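Endo-1,4-beta-xylanase (Uncultured bacterium, PDB 7AX7) removes acetyl groups from acetylated xylan with the help of a cobalt ion, as the esterase domain of a multidomain xylanase. Local coordinates at residues K4-T9 with G142-G147; F10-S15 with H153-N158. All coordinates share one frame; numbering follows the deposited sequence.

How the contacts relate
Contacts 1 and 2 sit at the two ends of strand 4-11, about 20 Å apart between centres, and both join it to the surroundings of its parallel neighbour, strand 148-153. Contact 1 meets the turn that enters this neighbour; contact 2 meets the loop that leaves it. Both are partly buried, but the centre of contact 2 lies about 10 Å from the centre of the chain, that of contact 1 about 13 Å, and contact 2 buries more surface, 462 against 242 Å². Their chemistry differs accordingly: two hydrogen bonds and a small apolar touch close the metal-free end, whereas carboxylates, a histidine, a water and cobalt gather at the other.

Contact 1 (K4-T9 with G142-G147); sequences KLIALT and GAAKDG
The D146 carboxylate turns one face to the start of strand 4-11: K4 CA lies over that face, 3.4 Å from D146 OD1. The backbone N-H of L5 reaches the same oxygen from the same side, with L5 N 3.0 Å from D146 OD1. This bond is nearly straight at 166°, but it arrives on the anti side of the carboxylate and 32° out of its plane. D146 CG stands opposite its own backbone N (chi1 -172°), which carries the acid back over the strand. OD1 has a second, charged partner in K189 of helix 182-189, the helix on which the L5 side chain also packs.

The next residue completes the grip on L5: G147 N donates to L5 O at 2.7 Å, so both the N-H and the C=O of L5 are held by adjacent residues of the turn. An alanine in place of D146 takes away OD1, which would probably leave the L5 N-H and the K189 ammonium without their shared mate and L5 tied to the turn by the G147 bond.

Beside these polar links, I6 sends its CD1 tip alongside the turn. I6 CD1 stands 3.7 Å from A144 CB and 3.3 Å from K145 O, while Y177 of strand 177-179 touches both I6 and A144. The K145 side chain leaves the contact and bonds Q148.

The arrangement is the loop from a helix into the next strand of a parallel alpha/beta fold, here the NodB homology domain: helix 133-143 ends, and residues 144-147 bond to strand 4-11 before its neighbour, strand 148-153, begins.

Contact 2 (F10-S15 with H153-N158); sequences FDDGPS and HDFQGN. With CO (cobalt (II) ion), chain B.
D12 runs between the loop 153-158 and the metal. D12 CB rests on F155 CB at 3.8 Å, and beyond it the carboxylate divides its work. D12 OD2 lies at the edge of the H153 ring, in the ring plane and 3.4 Å from H153 CD2; the two side chains run side by side, carboxylate and ring planes 67° apart. D12 OD1 binds the cobalt ion at 2.1 Å, where H62 and H66 are also ligands. CG lies beside the backbone N (chi1 -68°), which swings the carboxylate in between the cobalt and the H153 ring.

Behind D12, D11 and H153 form a parallel bridge, and just past it D154 N donates to D11 O at 2.9 Å; H153 CA adds a CH...O contact to the same carbonyl. D154 folds its carboxylate back under the strand end. D154 OD1 lies 2.6 Å from a water that accepts the N-H of G13 and also lies beside F10 O, while OD2 bonds T18.

Further along, past the cis peptide between G13 and P14, S15 OG donates to D154 O at 2.7 Å and also caps helix 16-28. With chi1 at 71° OG sits between its own N and carbonyl carbon, facing the loop. That loop closes as a type II turn from F155 to N158, and N158 ND2 returns to H153 O at 2.8 Å.

The paired aspartates match the TFDD motif of CE4 esterases. D11 is salt-bridged to R100 and H153 bonded to D126; these bonds are likely to fix D11 and H153 beside the cobalt, consistent with a metal-dependent deacetylase site.

Contact 1 (K4-T9 with G142-G147)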
ATOM      1  N   LYS A   4      -2.245  15.916 -11.542  1.00 13.81           N
ATOM      2  CA  LYS A   4      -1.836  15.885 -10.140  1.00 12.57           C
ATOM      3  C   LYS A   4      -2.123  14.488  -9.611  1.00 13.28           C
ATOM      4  O   LYS A   4      -3.286  14.077  -9.554  1.00 12.22           O
ATOM      5  CB  LYS A   4      -2.588  16.934  -9.314  1.00 14.31           C
ATOM      6  CG  LYS A   4      -2.390  18.353  -9.777  1.00 21.55           C
ATOM      7  CD  LYS A   4      -3.331  19.317  -9.069  1.00 30.72           C
ATOM      8  CE  LYS A   4      -3.081  20.761  -9.525  1.00 32.49           C
ATOM      9  NZ  LYS A   4      -3.243  20.959 -11.016  1.00 26.70           N
ATOM     10  N   LEU A   5      -1.071  13.757  -9.246  1.00 11.28           N
ATOM     11  CA  LEU A   5      -1.179  12.330  -8.981  1.00 11.19           C
ATOM     12  C   LEU A   5      -1.201  12.048  -7.486  1.00  9.31           C
ATOM     13  O   LEU A   5      -0.440  12.650  -6.720  1.00 10.07           O
ATOM     14  CB  LEU A   5      -0.019  11.568  -9.629  1.00 11.53           C
ATOM     15  CG  LEU A   5       0.165  11.759 -11.136  1.00 13.57           C
ATOM     16  CD1 LEU A   5       1.263  10.827 -11.652  1.00 10.84           C
ATOM     17  CD2 LEU A   5      -1.158  11.536 -11.892  1.00 12.41           C
ATOM     18  N   ILE A   6      -2.076  11.124  -7.079  1.00  9.58           N
ATOM     19  CA  ILE A   6      -2.131  10.627  -5.707  1.00  7.86           C
ATOM     20  C   ILE A   6      -2.135   9.105  -5.744  1.00  9.58           C
ATOM     21  O   ILE A   6      -2.813   8.492  -6.580  1.00  7.77           O
ATOM     22  CB  ILE A   6      -3.363  11.143  -4.934  1.00 15.45           C
ATOM     23  CG1 ILE A   6      -3.268  12.644  -4.708  1.00 19.23           C
ATOM     24  CG2 ILE A   6      -3.420  10.503  -3.562  1.00 12.86           C
ATOM     25  CD1 ILE A   6      -2.339  13.009  -3.565  1.00 15.00           C
ATOM     26  N   ALA A   7      -1.384   8.497  -4.838  1.00  9.70           N
ATOM     27  CA  ALA A   7      -1.290   7.042  -4.752  1.00  7.74           C
ATOM     28  C   ALA A   7      -1.882   6.635  -3.409  1.00 11.24           C
ATOM     29  O   ALA A   7      -1.199   6.715  -2.379  1.00  9.16           O
ATOM     30  CB  ALA A   7       0.155   6.570  -4.908  1.00  5.93           C
ATOM     31  N   LEU A   8      -3.160   6.239  -3.425  1.00  7.36           N
ATOM     32  CA  LEU A   8      -3.789   5.659  -2.247  1.00 10.37           C
ATOM     33  C   LEU A   8      -3.277   4.239  -2.051  1.00  9.31           C
ATOM     34  O   LEU A   8      -3.256   3.450  -2.999  1.00  7.71           O
ATOM     35  CB  LEU A   8      -5.311   5.653  -2.399  1.00  7.95           C
ATOM     36  CG  LEU A   8      -6.096   6.946  -2.180  1.00 18.08           C
ATOM     37  CD1 LEU A   8      -7.589   6.692  -2.413  1.00 15.04           C
ATOM     38  CD2 LEU A   8      -5.866   7.499  -0.783  1.00 16.78           C
ATOM     39  N   THR A   9      -2.859   3.907  -0.828  1.00  7.84           N
ATOM     40  CA  THR A   9      -2.239   2.611  -0.577  1.00  9.65           C
ATOM     41  C   THR A   9      -2.760   2.036   0.735  1.00 10.47           C
ATOM     42  O   THR A   9      -3.090   2.769   1.673  1.00  9.30           O
ATOM     43  CB  THR A   9      -0.689   2.691  -0.548  1.00  8.35           C
ATOM     44  OG1 THR A   9      -0.253   3.395   0.623  1.00 10.92           O
ATOM     45  CG2 THR A   9      -0.159   3.406  -1.782  1.00  5.84           C
ATOM     46  N   GLY A 142      -5.576  16.433   3.966  1.00 11.87           N
ATOM     47  CA  GLY A 142      -4.493  17.336   4.289  1.00 10.14           C
ATOM     48  C   GLY A 142      -3.127  16.831   3.880  1.00 12.87           C
ATOM     49  O   GLY A 142      -2.191  17.625   3.787  1.00  9.86           O
ATOM     50  N   ALA A 143      -2.987  15.526   3.649  1.00 13.35           N
ATOM     51  CA  ALA A 143      -1.711  14.966   3.231  1.00 12.29           C
ATOM     52  C   ALA A 143      -1.511  15.029   1.724  1.00 14.10           C
ATOM     53  O   ALA A 143      -0.383  14.879   1.246  1.00 18.86           O
ATOM     54  CB  ALA A 143      -1.599  13.517   3.705  1.00 11.33           C
ATOM     55  N   ALA A 144      -2.577  15.266   0.973  1.00 12.36           N
ATOM     56  CA  ALA A 144      -2.507  15.197  -0.475  1.00 10.58           C
ATOM     57  C   ALA A 144      -1.641  16.315  -1.016  1.00 12.64           C
ATOM     58  O   ALA A 144      -1.791  17.477  -0.634  1.00 11.13           O
ATOM     59  CB  ALA A 144      -3.907  15.286  -1.085  1.00 11.13           C
ATOM     60  N   LYS A 145      -0.730  15.952  -1.904  1.00 15.19           N
ATOM     61  CA  LYS A 145      -0.121  16.891  -2.827  1.00 12.79           C
ATOM     62  C   LYS A 145       0.336  16.077  -4.021  1.00 14.52           C
ATOM     63  O   LYS A 145       0.397  14.842  -3.964  1.00  9.84           O
ATOM     64  CB  LYS A 145       1.028  17.684  -2.188  1.00 13.34           C
ATOM     65  CG  LYS A 145       2.189  16.867  -1.684  1.00 14.58           C
ATOM     66  CD  LYS A 145       3.203  17.762  -0.982  1.00 20.06           C
ATOM     67  CE  LYS A 145       4.034  17.001   0.054  1.00 26.25           C
ATOM     68  NZ  LYS A 145       5.025  16.051  -0.548  1.00 29.97           N
ATOM     69  N   ASP A 146       0.601  16.778  -5.119  1.00 13.87           N
ATOM     70  CA  ASP A 146       1.030  16.133  -6.356  1.00 12.12           C
ATOM     71  C   ASP A 146       2.176  15.162  -6.094  1.00 11.49           C
ATOM     72  O   ASP A 146       3.201  15.542  -5.525  1.00  9.38           O
ATOM     73  CB  ASP A 146       1.459  17.205  -7.354  1.00 10.40           C
ATOM     74  CG  ASP A 146       1.726  16.646  -8.730  1.00 13.01           C
ATOM     75  OD1 ASP A 146       1.338  15.488  -8.998  1.00 12.25           O
ATOM     76  OD2 ASP A 146       2.321  17.375  -9.546  1.00 19.67           O
ATOM     77  N   GLY A 147       1.994  13.903  -6.496  1.00 10.32           N
ATOM     78  CA  GLY A 147       3.022  12.888  -6.365  1.00  8.96           C
ATOM     79  C   GLY A 147       3.060  12.144  -5.046  1.00 10.01           C
ATOM     80  O   GLY A 147       3.922  11.274  -4.874  1.00 10.15           O
TER

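Contact 2 (F10-S15 with H153-N158)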
ATOM      1  N   PHE A  10      -2.811   0.706   0.796  1.00  9.69           N
ATOM      2  CA  PHE A  10      -3.426  -0.005   1.908  1.00  9.67           C
ATOM      3  C   PHE A  10      -2.492  -1.100   2.405  1.00  8.47           C
ATOM      4  O   PHE A  10      -2.027  -1.930   1.612  1.00  8.43           O
ATOM      5  CB  PHE A  10      -4.775  -0.604   1.485  1.00  7.59           C
ATOM      6  CG  PHE A  10      -5.821   0.423   1.150  1.00  9.51           C
ATOM      7  CD1 PHE A  10      -6.663   0.925   2.137  1.00  8.34           C
ATOM      8  CD2 PHE A  10      -5.970   0.882  -0.154  1.00  8.37           C
ATOM      9  CE1 PHE A  10      -7.635   1.864   1.839  1.00 10.52           C
ATOM     10  CE2 PHE A  10      -6.948   1.830  -0.468  1.00 11.19           C
ATOM     11  CZ  PHE A  10      -7.781   2.321   0.531  1.00  9.40           C
ATOM     12  N   ASP A  11      -2.242  -1.109   3.715  1.00  8.21           N
ATOM     13  CA  ASP A  11      -1.402  -2.089   4.398  1.00  8.70           C
ATOM     14  C   ASP A  11      -2.232  -3.124   5.156  1.00  7.87           C
ATOM     15  O   ASP A  11      -3.287  -2.805   5.717  1.00  8.10           O
ATOM     16  CB  ASP A  11      -0.482  -1.410   5.420  1.00  7.51           C
ATOM     17  CG  ASP A  11       0.758  -0.809   4.806  1.00 14.88           C
ATOM     18  OD1 ASP A  11       0.946  -0.923   3.571  1.00 12.66           O
ATOM     19  OD2 ASP A  11       1.554  -0.229   5.584  1.00 11.41           O
ATOM     20  N   ASP A  12      -1.721  -4.367   5.180  1.00  5.64           N
ATOM     21  CA  ASP A  12      -2.041  -5.402   6.164  1.00  4.50           C
ATOM     22  C   ASP A  12      -3.072  -6.427   5.686  1.00 10.28           C
ATOM     23  O   ASP A  12      -3.395  -7.364   6.427  1.00 10.67           O
ATOM     24  CB  ASP A  12      -2.520  -4.778   7.480  1.00  8.47           C
ATOM     25  CG  ASP A  12      -1.417  -4.013   8.217  1.00 10.83           C
ATOM     26  OD1 ASP A  12      -0.266  -3.949   7.730  1.00 10.00           O
ATOM     27  OD2 ASP A  12      -1.706  -3.464   9.296  1.00 11.08           O
ATOM     28  N   GLY A  13      -3.586  -6.295   4.462  1.00  6.29           N
ATOM     29  CA  GLY A  13      -4.501  -7.287   3.938  1.00  7.06           C
ATOM     30  C   GLY A  13      -3.802  -8.455   3.255  1.00  9.49           C
ATOM     31  O   GLY A  13      -2.594  -8.669   3.420  1.00  8.87           O
ATOM     32  N   PRO A  14      -4.560  -9.254   2.484  1.00  6.67           N
ATOM     33  CA  PRO A  14      -6.004  -9.075   2.317  1.00  7.80           C
ATOM     34  C   PRO A  14      -6.769  -9.514   3.555  1.00 11.09           C
ATOM     35  O   PRO A  14      -6.305 -10.379   4.299  1.00  9.74           O
ATOM     36  CB  PRO A  14      -6.354  -9.983   1.122  1.00 12.23           C
ATOM     37  CG  PRO A  14      -5.019 -10.558   0.618  1.00  9.03           C
ATOM     38  CD  PRO A  14      -4.081 -10.458   1.788  1.00 11.61           C
ATOM     39  N   SER A  15      -7.925  -8.891   3.768  1.00  8.15           N
ATOM     40  CA  SER A  15      -8.875  -9.288   4.792  1.00 10.68           C
ATOM     41  C   SER A  15     -10.273  -9.125   4.214  1.00 13.47           C
ATOM     42  O   SER A  15     -10.455  -8.603   3.108  1.00  9.91           O
ATOM     43  CB  SER A  15      -8.723  -8.450   6.067  1.00  9.88           C
ATOM     44  OG  SER A  15      -9.171  -7.122   5.851  1.00  7.37           O
ATOM     45  N   HIS A 153      -4.856   1.500   6.071  1.00  8.69           N
ATOM     46  CA  HIS A 153      -4.818   0.091   6.462  1.00  8.30           C
ATOM     47  C   HIS A 153      -6.123  -0.609   6.114  1.00 10.36           C
ATOM     48  O   HIS A 153      -7.209  -0.064   6.346  1.00 10.77           O
ATOM     49  CB  HIS A 153      -4.582  -0.098   7.972  1.00  7.76           C
ATOM     50  CG  HIS A 153      -3.296   0.479   8.467  1.00 10.71           C
ATOM     51  ND1 HIS A 153      -3.082   1.836   8.580  1.00 11.91           N
ATOM     52  CD2 HIS A 153      -2.155  -0.121   8.889  1.00  9.64           C
ATOM     53  CE1 HIS A 153      -1.867   2.047   9.058  1.00 11.94           C
ATOM     54  NE2 HIS A 153      -1.283   0.877   9.249  1.00 10.41           N
ATOM     55  N   ASP A 154      -6.018  -1.842   5.606  1.00  8.57           N
ATOM     56  CA  ASP A 154      -7.189  -2.689   5.418  1.00  9.36           C
ATOM     57  C   ASP A 154      -7.029  -4.017   6.153  1.00 12.56           C
ATOM     58  O   ASP A 154      -7.390  -5.081   5.640  1.00 15.55           O
ATOM     59  CB  ASP A 154      -7.496  -2.895   3.932  1.00  9.01           C
ATOM     60  CG  ASP A 154      -6.401  -3.662   3.187  1.00  8.48           C
ATOM     61  OD1 ASP A 154      -5.216  -3.570   3.566  1.00 10.53           O
ATOM     62  OD2 ASP A 154      -6.742  -4.357   2.211  1.00  9.26           O
ATOM     63  N   PHE A 155      -6.494  -3.974   7.376  1.00 10.41           N
ATOM     64  CA  PHE A 155      -6.571  -5.152   8.231  1.00 13.99           C
ATOM     65  C   PHE A 155      -8.031  -5.430   8.595  1.00 11.20           C
ATOM     66  O   PHE A 155      -8.900  -4.556   8.496  1.00  9.58           O
ATOM     67  CB  PHE A 155      -5.713  -4.980   9.493  1.00 10.05           C
ATOM     68  CG  PHE A 155      -6.082  -3.787  10.339  1.00 10.16           C
ATOM     69  CD1 PHE A 155      -7.201  -3.815  11.156  1.00 10.75           C
ATOM     70  CD2 PHE A 155      -5.294  -2.653  10.334  1.00 10.20           C
ATOM     71  CE1 PHE A 155      -7.540  -2.716  11.946  1.00 12.08           C
ATOM     72  CE2 PHE A 155      -5.623  -1.551  11.115  1.00 13.44           C
ATOM     73  CZ  PHE A 155      -6.747  -1.589  11.928  1.00 15.33           C
ATOM     74  N   GLN A 156      -8.302  -6.671   8.995  1.00  9.66           N
ATOM     75  CA  GLN A 156      -9.667  -7.066   9.320  1.00 14.35           C
ATOM     76  C   GLN A 156     -10.259  -6.149  10.384  1.00 11.53           C
ATOM     77  O   GLN A 156      -9.639  -5.903  11.417  1.00 12.61           O
ATOM     78  CB  GLN A 156      -9.707  -8.520   9.807  1.00 13.22           C
ATOM     79  CG  GLN A 156     -11.100  -8.975  10.225  1.00  9.90           C
ATOM     80  CD  GLN A 156     -12.128  -8.801   9.108  1.00 20.27           C
ATOM     81  OE1 GLN A 156     -11.814  -8.995   7.936  1.00 27.06           O
ATOM     82  NE2 GLN A 156     -13.353  -8.417   9.468  1.00 22.15           N
ATOM     83  N   GLY A 157     -11.466  -5.649  10.129  1.00 12.22           N
ATOM     84  CA  GLY A 157     -12.176  -4.867  11.119  1.00 12.29           C
ATOM     85  C   GLY A 157     -11.976  -3.367  11.050  1.00 16.30           C
ATOM     86  O   GLY A 157     -12.601  -2.642  11.837  1.00 10.42           O
ATOM     87  N   ASN A 158     -11.139  -2.868  10.137  1.00 11.31           N
ATOM     88  CA  ASN A 158     -10.861  -1.429  10.068  1.00 13.36           C
ATOM     89  C   ASN A 158     -11.985  -0.686   9.330  1.00 15.29           C
ATOM     90  O   ASN A 158     -11.788   0.025   8.336  1.00  9.89           O
ATOM     91  CB  ASN A 158      -9.503  -1.173   9.426  1.00  9.44           C
ATOM     92  CG  ASN A 158      -8.969   0.195   9.768  1.00 11.69           C
ATOM     93  OD1 ASN A 158      -9.376   0.778  10.773  1.00 14.47           O
ATOM     94  ND2 ASN A 158      -8.055   0.718   8.949  1.00  8.99           N
TER
HETATM   95 CO    CO B 801       1.454  -3.024   8.612  1.00 16.31          CO
HETATM   96  O   HOH W   1      -3.269  -4.587   2.141  1.00  7.66           O